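Local coordinates for AclR protein (Streptomyces galilaeus, PDB 2GEY), which is a putative hydroxylase of the SnoaL-like family, probably acting in the biosynthesis of an aromatic polyketide antibiotic, at residues L11-A16 / I26-P31; V65-A70 / A76-V81; T95-S100 / L127-K132. All blocks are in the same frame, centred on the assembly; numbering follows the deposited sequence. Where two conformers were deposited one is given.

How the contacts relate
From the N terminus, helix 3-18 is first met by the chain again in contact 1, which closes a loop with residues 26-31, a segment that begins at the end of the short helix 23-26. Contact 2 then closes the tight hairpin of strands 62-71 and 74-84, and contact 3 spans the longest separation, bringing the start of strand 98-110 against the end of helix 124-129. The three loops follow in series, without nesting or crossing. Contacts 1 and 2 touch where Leu11 and Val14 of the helix pack on Val65, Ile68 and Leu77; contacts 2 and 3 meet through the neighbouring strands 74-84 and 98-110. Contacts 1 and 3 stay about 14 Å apart at their nearest atoms.

Contact 1: L11-A16 / I26-P31; sequences LEMVAA and IKHWSP
Met13 carries this contact alone from the helical side, touching His28 with the middle of its chain and Trp29 with its methyl end. Its CG lies 3.6 Å from CD2 of His28, approaching the imidazole obliquely, while SD stands 5.0 Å from the centroid of that ring and 49° off the ring normal, a sulfur-aromatic contact that is likewise oblique. The thioether bends at chi3 (86°), which carries CE across to the indole: CE meets NE1 of Trp29 at 3.8 Å, at the ring edge and close to its plane. A type I turn from Ile26 to Trp29, closed by Trp29 N to Ile26 O at 3.0 Å, brings His28 and Trp29 round towards the helix; CG of Lys27 lies over one imidazole face, and CG1 of Ile26, in the conformer given, over one indole face. Further out, the indole packs edge-to-face with His35 and against Met47, Val48 and Met51 of helix 44-57. Backbone bonds of His28 and Ser30 to Val114 tie this segment to strand 113-122, and Met13 also rests on Ile25 of helix 23-26, while Leu11 and Val14 turn to strand 62-71.

Contact 2: V65-A70 / A76-V81; sequences VKSIMA and ALRITV
Strands 65-70 and 76-81 run antiparallel, their axes 174° apart in direction and 4.6 Å at closest approach, with Met69/Ala76 and Ser67/Arg78 as hydrogen-bonded pairs and Ile68/Leu77 as a non-hydrogen-bonded pair between them. The register then slips by one residue: Lys66 and Ser67 both face Arg78, a classic beta bulge, and past it Val65 pairs with Ile79. Arg78 O accepts from both amides, from Lys66 N at 2.7 Å and from Ser67 N at 3.3 Å, the second lying in the carbonyl plane on a lone pair. On the Arg78 face, the side chain leaves with CG opposite the backbone N (chi1 -179°) and bends at chi3 (51°), folding the guanidinium back over the bulge. One face of that group receives Lys66 CB, 3.3 Å from NH1, and Ser67 N. Together the strands form the hairpin 62-71/74-84 at one side of the curved sheet of the SnoaL-like fold, in the NTF2 clan, and strand 98-110 continues the sheet beyond 74-84. The Arg78 face meets the second subunit, where Glu106 of that subunit takes a salt bridge from Arg78 NE and, in the serine conformer given, a hydrogen bond with Ser67 OG. In that conformer a water also donates to Ser67 OG at 2.7 Å and to Ala76 O at 3.0 Å, linking the strands. Thr80 OG1, touched by Lys66 CG, bonds to His102 and to Asp39 of the second subunit. The other face is apolar: Ile68 and Leu77 run alongside with their ends in the same direction, Ile68 CD1 to Leu77 CD2 at 3.9 Å. Val65 CG2 reaches Leu77 CD2 at 4.2 Å, and Val14 of helix 3-18 covers both Val65 and Leu77.

Contact 3: T95-S100 / L127-K132; sequences TGQRVS and LVRLGK
With CG beside the backbone N and a bend at chi2 (-71°), the Arg129 chain brings its CD in front of the Gln97 amide, whose own chain runs extended beyond CG to meet it; a further bend at chi3 turns the guanidinium off. The two side chains run roughly perpendicular. CD of Arg129 is 3.5 Å from both NE2 and OE1 of Gln97, so the aliphatic part of the arginine, rather than its charged end, bears on the amide. The amide and guanidinium planes stand 74° apart, and OE1 comes to NH1 at 4.0 Å from an oblique direction. NE2 also gives a weak hydrogen bond to the backbone Arg129 O, at 3.1 Å with an N-H...O angle of only 121°; this bent bond reaches the last turn of helix 124-129. In the strand that follows, Val99 CG1 packs on Arg129 CB at 3.9 Å, the two side chains passing antiparallel.

The polar end of Arg129 is engaged elsewhere, NH1 forming a salt bridge with Asp135, which probably helps to fix the bent chain. The backbone N of Gln97 donates to Thr95 OG1 at 3.1 Å, an ST turn that probably helps hold the approach to the strand, and backbone bonds join Gly96 and Gln97 to His85, just past the end of the neighbouring strand 74-84. Val99 rests also on Leu126. On the helical side, Gly131 has positive phi and Lys132 N bonds back to Leu127 O at 2.8 Å, with Gly131 N bonding to Val128 O. The contact thus sets a Schellman motif, ending helix 124-129, beside the first residues of strand 98-110 in the SnoaL-like alpha+beta barrel.

Contact 1: L11-A16 / I26-P31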
loop_
_atom_site.group_PDB
_atom_site.type_symbol
_atom_site.label_atom_id
_atom_site.label_comp_id
_atom_site.label_asym_id
_atom_site.label_seq_id
_atom_site.Cartn_x
_atom_site.Cartn_y
_atom_site.Cartn_z
ATOM N N LEU A 11 11.160 -16.180 -0.851
ATOM C CA LEU A 11 10.240 -17.031 -0.107
ATOM C C LEU A 11 10.931 -17.733 1.058
ATOM O O LEU A 11 10.288 -18.078 2.048
ATOM C CB LEU A 11 9.548 -18.011 -1.048
ATOM C CG LEU A 11 8.618 -17.337 -2.069
ATOM C CD1 LEU A 11 8.038 -18.365 -3.000
ATOM C CD2 LEU A 11 7.485 -16.573 -1.376
ATOM N N GLU A 12 12.248 -17.899 0.971
ATOM C CA GLU A 12 13.013 -18.393 2.118
ATOM C C GLU A 12 13.086 -17.364 3.233
ATOM O O GLU A 12 13.063 -17.717 4.420
ATOM C CB GLU A 12 14.415 -18.853 1.693
ATOM C CG GLU A 12 14.394 -20.145 0.886
ATOM C CD GLU A 12 13.589 -21.230 1.554
ATOM O OE1 GLU A 12 14.073 -21.804 2.556
ATOM O OE2 GLU A 12 12.452 -21.494 1.091
ATOM N N MET A 13 13.181 -16.096 2.855
ATOM C CA MET A 13 13.113 -15.006 3.809
ATOM C C MET A 13 11.729 -14.941 4.475
ATOM O O MET A 13 11.636 -14.781 5.684
ATOM C CB MET A 13 13.488 -13.691 3.125
ATOM C CG MET A 13 14.916 -13.687 2.633
ATOM S SD MET A 13 15.308 -12.219 1.658
ATOM C CE MET A 13 15.754 -11.081 2.941
ATOM N N VAL A 14 10.668 -15.118 3.694
ATOM C CA VAL A 14 9.310 -15.245 4.258
ATOM C C VAL A 14 9.243 -16.431 5.237
ATOM O O VAL A 14 8.718 -16.311 6.354
ATOM C CB VAL A 14 8.239 -15.395 3.140
ATOM C CG1 VAL A 14 6.870 -15.698 3.725
ATOM C CG2 VAL A 14 8.161 -14.132 2.279
ATOM N N ALA A 15 9.797 -17.569 4.835
ATOM C CA ALA A 15 9.788 -18.754 5.696
ATOM C C ALA A 15 10.511 -18.476 7.012
ATOM O O ALA A 15 10.058 -18.926 8.058
ATOM C CB ALA A 15 10.404 -19.942 4.998
ATOM N N ALA A 16 11.614 -17.724 6.953
ATOM C CA ALA A 16 12.365 -17.327 8.140
ATOM C C ALA A 16 11.498 -16.501 9.093
ATOM O O ALA A 16 11.476 -16.765 10.297
ATOM C CB ALA A 16 13.618 -16.553 7.754
ATOM N N ILE A 26 18.311 -11.874 7.701
ATOM C CA ILE A 26 19.447 -10.969 7.555
ATOM C C ILE A 26 20.639 -11.645 6.852
ATOM O O ILE A 26 21.492 -10.974 6.262
ATOM C CB ILE A 26 19.821 -10.355 8.937
ATOM C CG1 ILE A 26 18.684 -9.431 9.404
ATOM C CG2 ILE A 26 21.130 -9.588 8.873
ATOM C CD1 ILE A 26 18.627 -9.199 10.896
ATOM N N LYS A 27 20.692 -12.974 6.896
ATOM C CA LYS A 27 21.784 -13.697 6.221
ATOM C C LYS A 27 21.782 -13.476 4.705
ATOM O O LYS A 27 22.791 -13.710 4.040
ATOM C CB LYS A 27 21.722 -15.194 6.526
ATOM C CG LYS A 27 20.533 -15.906 5.949
ATOM C CD LYS A 27 20.460 -17.347 6.421
ATOM C CE LYS A 27 21.433 -18.233 5.696
ATOM N NZ LYS A 27 21.142 -19.675 5.964
ATOM N N HIS A 28 20.647 -13.039 4.165
ATOM C CA HIS A 28 20.513 -12.796 2.729
ATOM C C HIS A 28 20.799 -11.353 2.344
ATOM O O HIS A 28 20.795 -11.012 1.157
ATOM C CB HIS A 28 19.114 -13.182 2.274
ATOM C CG HIS A 28 18.834 -14.642 2.394
ATOM N ND1 HIS A 28 19.476 -15.585 1.618
ATOM C CD2 HIS A 28 18.010 -15.331 3.220
ATOM C CE1 HIS A 28 19.034 -16.788 1.941
ATOM N NE2 HIS A 28 18.152 -16.662 2.916
ATOM N N TRP A 29 21.048 -10.506 3.341
ATOM C CA TRP A 29 21.349 -9.105 3.081
ATOM C C TRP A 29 22.796 -8.939 2.692
ATOM O O TRP A 29 23.686 -9.530 3.312
ATOM C CB TRP A 29 21.113 -8.267 4.329
ATOM C CG TRP A 29 19.713 -8.125 4.758
ATOM C CD1 TRP A 29 18.612 -8.691 4.209
ATOM C CD2 TRP A 29 19.263 -7.369 5.881
ATOM N NE1 TRP A 29 17.488 -8.319 4.908
ATOM C CE2 TRP A 29 17.867 -7.507 5.946
ATOM C CE3 TRP A 29 19.911 -6.575 6.831
ATOM C CZ2 TRP A 29 17.100 -6.878 6.936
ATOM C CZ3 TRP A 29 19.147 -5.956 7.815
ATOM C CH2 TRP A 29 17.762 -6.113 7.860
ATOM N N SER A 30 23.046 -8.112 1.687
ATOM C CA SER A 30 24.407 -7.674 1.414
ATOM C C SER A 30 24.922 -6.834 2.588
ATOM O O SER A 30 24.144 -6.145 3.250
ATOM C CB SER A 30 24.461 -6.834 0.141
ATOM O OG SER A 30 25.699 -6.157 0.024
ATOM N N PRO A 31 26.239 -6.868 2.839
ATOM C CA PRO A 31 26.835 -5.895 3.759
ATOM C C PRO A 31 26.539 -4.442 3.381
ATOM O O PRO A 31 26.532 -3.573 4.252
ATOM C CB PRO A 31 28.336 -6.161 3.632
ATOM C CG PRO A 31 28.442 -7.551 3.133
ATOM C CD PRO A 31 27.236 -7.806 2.297
#

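Contact 2: V65-A70 / A76-V81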
loop_
_atom_site.group_PDB
_atom_site.type_symbol
_atom_site.label_atom_id
_atom_site.label_comp_id
_atom_site.label_asym_id
_atom_site.label_seq_id
_atom_site.Cartn_x
_atom_site.Cartn_y
_atom_site.Cartn_z
ATOM N N VAL A 65 1.874 -14.706 1.615
ATOM C CA VAL A 65 2.225 -14.086 0.339
ATOM C C VAL A 65 1.001 -14.135 -0.579
ATOM O O VAL A 65 0.562 -15.205 -1.020
ATOM C CB VAL A 65 3.463 -14.755 -0.306
ATOM C CG1 VAL A 65 3.782 -14.120 -1.654
ATOM C CG2 VAL A 65 4.653 -14.669 0.653
ATOM N N LYS A 66 0.424 -12.971 -0.828
ATOM C CA LYS A 66 -0.741 -12.861 -1.704
ATOM C C LYS A 66 -0.331 -12.836 -3.168
ATOM O O LYS A 66 -1.063 -13.313 -4.052
ATOM C CB LYS A 66 -1.533 -11.596 -1.374
ATOM C CG LYS A 66 -1.996 -11.476 0.078
ATOM C CD LYS A 66 -2.863 -12.634 0.540
ATOM C CE LYS A 66 -4.183 -12.706 -0.173
ATOM N NZ LYS A 66 -5.108 -13.718 0.463
ATOM N N SER A 67 0.817 -12.231 -3.439
ATOM C CA SER A 67 1.356 -12.210 -4.790
ATOM C C SER A 67 2.864 -12.018 -4.750
ATOM O O SER A 67 3.400 -11.408 -3.834
ATOM C CB SER A 67 0.707 -11.100 -5.632
ATOM O OG SER A 67 1.351 -9.851 -5.434
ATOM N N ILE A 68 3.532 -12.573 -5.754
ATOM C CA ILE A 68 4.971 -12.417 -5.917
ATOM C C ILE A 68 5.245 -12.151 -7.401
ATOM O O ILE A 68 4.579 -12.709 -8.276
ATOM C CB ILE A 68 5.763 -13.626 -5.333
ATOM C CG1 ILE A 68 7.263 -13.385 -5.445
ATOM C CG2 ILE A 68 5.368 -14.960 -5.992
ATOM C CD1 ILE A 68 8.085 -14.299 -4.549
ATOM N N MET A 69 6.170 -11.240 -7.669
ATOM C CA MET A 69 6.472 -10.828 -9.021
ATOM C C MET A 69 7.961 -10.601 -9.106
ATOM O O MET A 69 8.569 -10.188 -8.129
ATOM C CB MET A 69 5.728 -9.531 -9.323
ATOM C CG MET A 69 5.839 -9.043 -10.733
ATOM S SD MET A 69 4.911 -7.508 -10.970
ATOM C CE MET A 69 3.312 -7.997 -10.314
ATOM N N ALA A 70 8.543 -10.887 -10.266
ATOM C CA ALA A 70 9.966 -10.669 -10.490
ATOM C C ALA A 70 10.213 -10.133 -11.892
ATOM O O ALA A 70 9.553 -10.549 -12.851
ATOM C CB ALA A 70 10.732 -11.946 -10.279
ATOM N N ALA A 76 9.110 -8.428 -5.973
ATOM C CA ALA A 76 8.141 -7.737 -5.115
ATOM C C ALA A 76 7.115 -8.737 -4.583
ATOM O O ALA A 76 6.617 -9.591 -5.333
ATOM C CB ALA A 76 7.437 -6.627 -5.881
ATOM N N LEU A 77 6.802 -8.619 -3.297
ATOM C CA LEU A 77 5.869 -9.512 -2.628
ATOM C C LEU A 77 4.798 -8.669 -1.978
ATOM O O LEU A 77 5.118 -7.735 -1.237
ATOM C CB LEU A 77 6.558 -10.327 -1.540
ATOM C CG LEU A 77 7.681 -11.244 -2.037
ATOM C CD1 LEU A 77 8.998 -10.492 -2.046
ATOM C CD2 LEU A 77 7.782 -12.457 -1.155
ATOM N N ARG A 78 3.549 -9.001 -2.250
ATOM C CA ARG A 78 2.419 -8.410 -1.552
ATOM C C ARG A 78 2.031 -9.402 -0.457
ATOM O O ARG A 78 1.688 -10.557 -0.739
ATOM C CB ARG A 78 1.255 -8.158 -2.511
ATOM C CG ARG A 78 0.044 -7.515 -1.834
ATOM C CD ARG A 78 -0.937 -6.916 -2.833
ATOM N NE ARG A 78 -1.313 -7.868 -3.879
ATOM C CZ ARG A 78 -2.269 -8.783 -3.766
ATOM N NH1 ARG A 78 -2.982 -8.897 -2.668
ATOM N NH2 ARG A 78 -2.521 -9.589 -4.777
ATOM N N ILE A 79 2.082 -8.930 0.782
ATOM C CA ILE A 79 2.005 -9.783 1.955
ATOM C C ILE A 79 0.944 -9.282 2.931
ATOM O O ILE A 79 0.833 -8.077 3.164
ATOM C CB ILE A 79 3.371 -9.818 2.668
ATOM C CG1 ILE A 79 4.414 -10.492 1.767
ATOM C CG2 ILE A 79 3.271 -10.527 4.022
ATOM C CD1 ILE A 79 5.840 -10.237 2.165
ATOM N N THR A 80 0.184 -10.215 3.496
ATOM C CA THR A 80 -0.716 -9.932 4.602
ATOM C C THR A 80 -0.139 -10.574 5.855
ATOM O O THR A 80 0.213 -11.757 5.850
ATOM C CB THR A 80 -2.122 -10.476 4.321
ATOM O OG1 THR A 80 -2.658 -9.799 3.174
ATOM C CG2 THR A 80 -3.050 -10.271 5.536
ATOM N N VAL A 81 -0.016 -9.777 6.909
ATOM C CA VAL A 81 0.480 -10.260 8.193
ATOM C C VAL A 81 -0.690 -10.423 9.147
ATOM O O VAL A 81 -1.560 -9.550 9.221
ATOM C CB VAL A 81 1.502 -9.289 8.818
ATOM C CG1 VAL A 81 2.042 -9.860 10.133
ATOM C CG2 VAL A 81 2.639 -9.014 7.843
HETATM O O HOH W 1 3.793 -8.898 -6.164
#

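Contact 3: T95-S100 / L127-K132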
loop_
_atom_site.group_PDB
_atom_site.type_symbol
_atom_site.label_atom_id
_atom_site.label_comp_id
_atom_site.label_asym_id
_atom_site.label_seq_id
_atom_site.Cartn_x
_atom_site.Cartn_y
_atom_site.Cartn_z
ATOM N N THR A 95 -3.358 -6.648 24.201
ATOM C CA THR A 95 -4.749 -7.037 24.416
ATOM C C THR A 95 -4.933 -8.555 24.307
ATOM O O THR A 95 -5.813 -9.130 24.941
ATOM C CB THR A 95 -5.663 -6.350 23.380
ATOM O OG1 THR A 95 -5.098 -6.483 22.069
ATOM C CG2 THR A 95 -5.806 -4.869 23.687
ATOM N N GLY A 96 -4.095 -9.203 23.506
ATOM C CA GLY A 96 -4.336 -10.584 23.103
ATOM C C GLY A 96 -5.263 -10.651 21.897
ATOM O O GLY A 96 -5.673 -11.738 21.491
ATOM N N GLN A 97 -5.586 -9.489 21.328
ATOM C CA GLN A 97 -6.444 -9.392 20.147
ATOM C C GLN A 97 -5.714 -9.902 18.924
ATOM O O GLN A 97 -4.512 -9.678 18.787
ATOM C CB GLN A 97 -6.784 -7.935 19.818
ATOM C CG GLN A 97 -8.021 -7.351 20.433
ATOM C CD GLN A 97 -8.536 -6.176 19.605
ATOM O OE1 GLN A 97 -9.672 -6.188 19.128
ATOM N NE2 GLN A 97 -7.678 -5.173 19.393
ATOM N N ARG A 98 -6.451 -10.525 18.011
ATOM C CA ARG A 98 -5.919 -10.793 16.681
ATOM C C ARG A 98 -5.836 -9.493 15.888
ATOM O O ARG A 98 -6.752 -8.666 15.928
ATOM C CB ARG A 98 -6.786 -11.799 15.928
ATOM C CG ARG A 98 -6.814 -13.184 16.547
ATOM C CD ARG A 98 -5.470 -13.896 16.397
ATOM N NE ARG A 98 -5.244 -14.300 15.014
ATOM C CZ ARG A 98 -4.091 -14.754 14.523
ATOM N NH1 ARG A 98 -3.005 -14.863 15.290
ATOM N NH2 ARG A 98 -4.031 -15.099 13.246
ATOM N N VAL A 99 -4.742 -9.331 15.152
ATOM C CA VAL A 99 -4.503 -8.140 14.364
ATOM C C VAL A 99 -4.017 -8.547 12.984
ATOM O O VAL A 99 -3.621 -9.699 12.775
ATOM C CB VAL A 99 -3.464 -7.202 15.024
ATOM C CG1 VAL A 99 -3.930 -6.771 16.422
ATOM C CG2 VAL A 99 -2.075 -7.855 15.090
ATOM N N SER A 100 -4.053 -7.591 12.065
ATOM C CA SER A 100 -3.558 -7.781 10.708
ATOM C C SER A 100 -3.030 -6.476 10.124
ATOM O O SER A 100 -3.418 -5.370 10.541
ATOM C CB SER A 100 -4.661 -8.348 9.805
ATOM O OG SER A 100 -5.715 -7.403 9.645
ATOM N N LEU A 127 -3.637 -0.067 13.357
ATOM C CA LEU A 127 -3.837 1.187 14.084
ATOM C C LEU A 127 -5.245 1.285 14.669
ATOM O O LEU A 127 -5.422 1.807 15.774
ATOM C CB LEU A 127 -3.535 2.395 13.197
ATOM C CG LEU A 127 -2.069 2.551 12.777
ATOM C CD1 LEU A 127 -1.952 3.531 11.613
ATOM C CD2 LEU A 127 -1.198 2.987 13.948
ATOM N N VAL A 128 -6.233 0.770 13.941
ATOM C CA VAL A 128 -7.600 0.699 14.451
ATOM C C VAL A 128 -7.675 -0.243 15.663
ATOM O O VAL A 128 -8.261 0.113 16.690
ATOM C CB VAL A 128 -8.592 0.269 13.346
ATOM C CG1 VAL A 128 -9.988 0.037 13.922
ATOM C CG2 VAL A 128 -8.648 1.327 12.264
ATOM N N ARG A 129 -7.069 -1.426 15.549
ATOM C CA ARG A 129 -7.077 -2.413 16.635
ATOM C C ARG A 129 -6.384 -1.910 17.892
ATOM O O ARG A 129 -6.793 -2.240 19.013
ATOM C CB ARG A 129 -6.426 -3.724 16.188
ATOM C CG ARG A 129 -7.286 -4.554 15.266
ATOM C CD ARG A 129 -8.475 -5.190 15.988
ATOM N NE ARG A 129 -9.678 -5.028 15.174
ATOM C CZ ARG A 129 -10.678 -4.175 15.405
ATOM N NH1 ARG A 129 -10.700 -3.382 16.476
ATOM N NH2 ARG A 129 -11.691 -4.132 14.549
ATOM N N LEU A 130 -5.345 -1.103 17.708
ATOM C CA LEU A 130 -4.624 -0.522 18.829
ATOM C C LEU A 130 -5.245 0.772 19.348
ATOM O O LEU A 130 -4.717 1.368 20.287
ATOM C CB LEU A 130 -3.170 -0.270 18.441
ATOM C CG LEU A 130 -2.379 -1.540 18.132
ATOM C CD1 LEU A 130 -0.970 -1.183 17.799
ATOM C CD2 LEU A 130 -2.409 -2.517 19.282
ATOM N N GLY A 131 -6.347 1.208 18.734
ATOM C CA GLY A 131 -7.084 2.379 19.194
ATOM C C GLY A 131 -6.489 3.715 18.785
ATOM O O GLY A 131 -6.870 4.759 19.332
ATOM N N LYS A 132 -5.561 3.694 17.831
ATOM C CA LYS A 132 -4.921 4.917 17.349
ATOM C C LYS A 132 -5.802 5.625 16.331
ATOM O O LYS A 132 -5.681 6.836 16.132
ATOM C CB LYS A 132 -3.572 4.604 16.704
ATOM C CG LYS A 132 -2.563 3.938 17.624
ATOM C CD LYS A 132 -2.146 4.861 18.757
ATOM C CE LYS A 132 -0.841 4.406 19.392
ATOM N NZ LYS A 132 0.294 4.529 18.433
#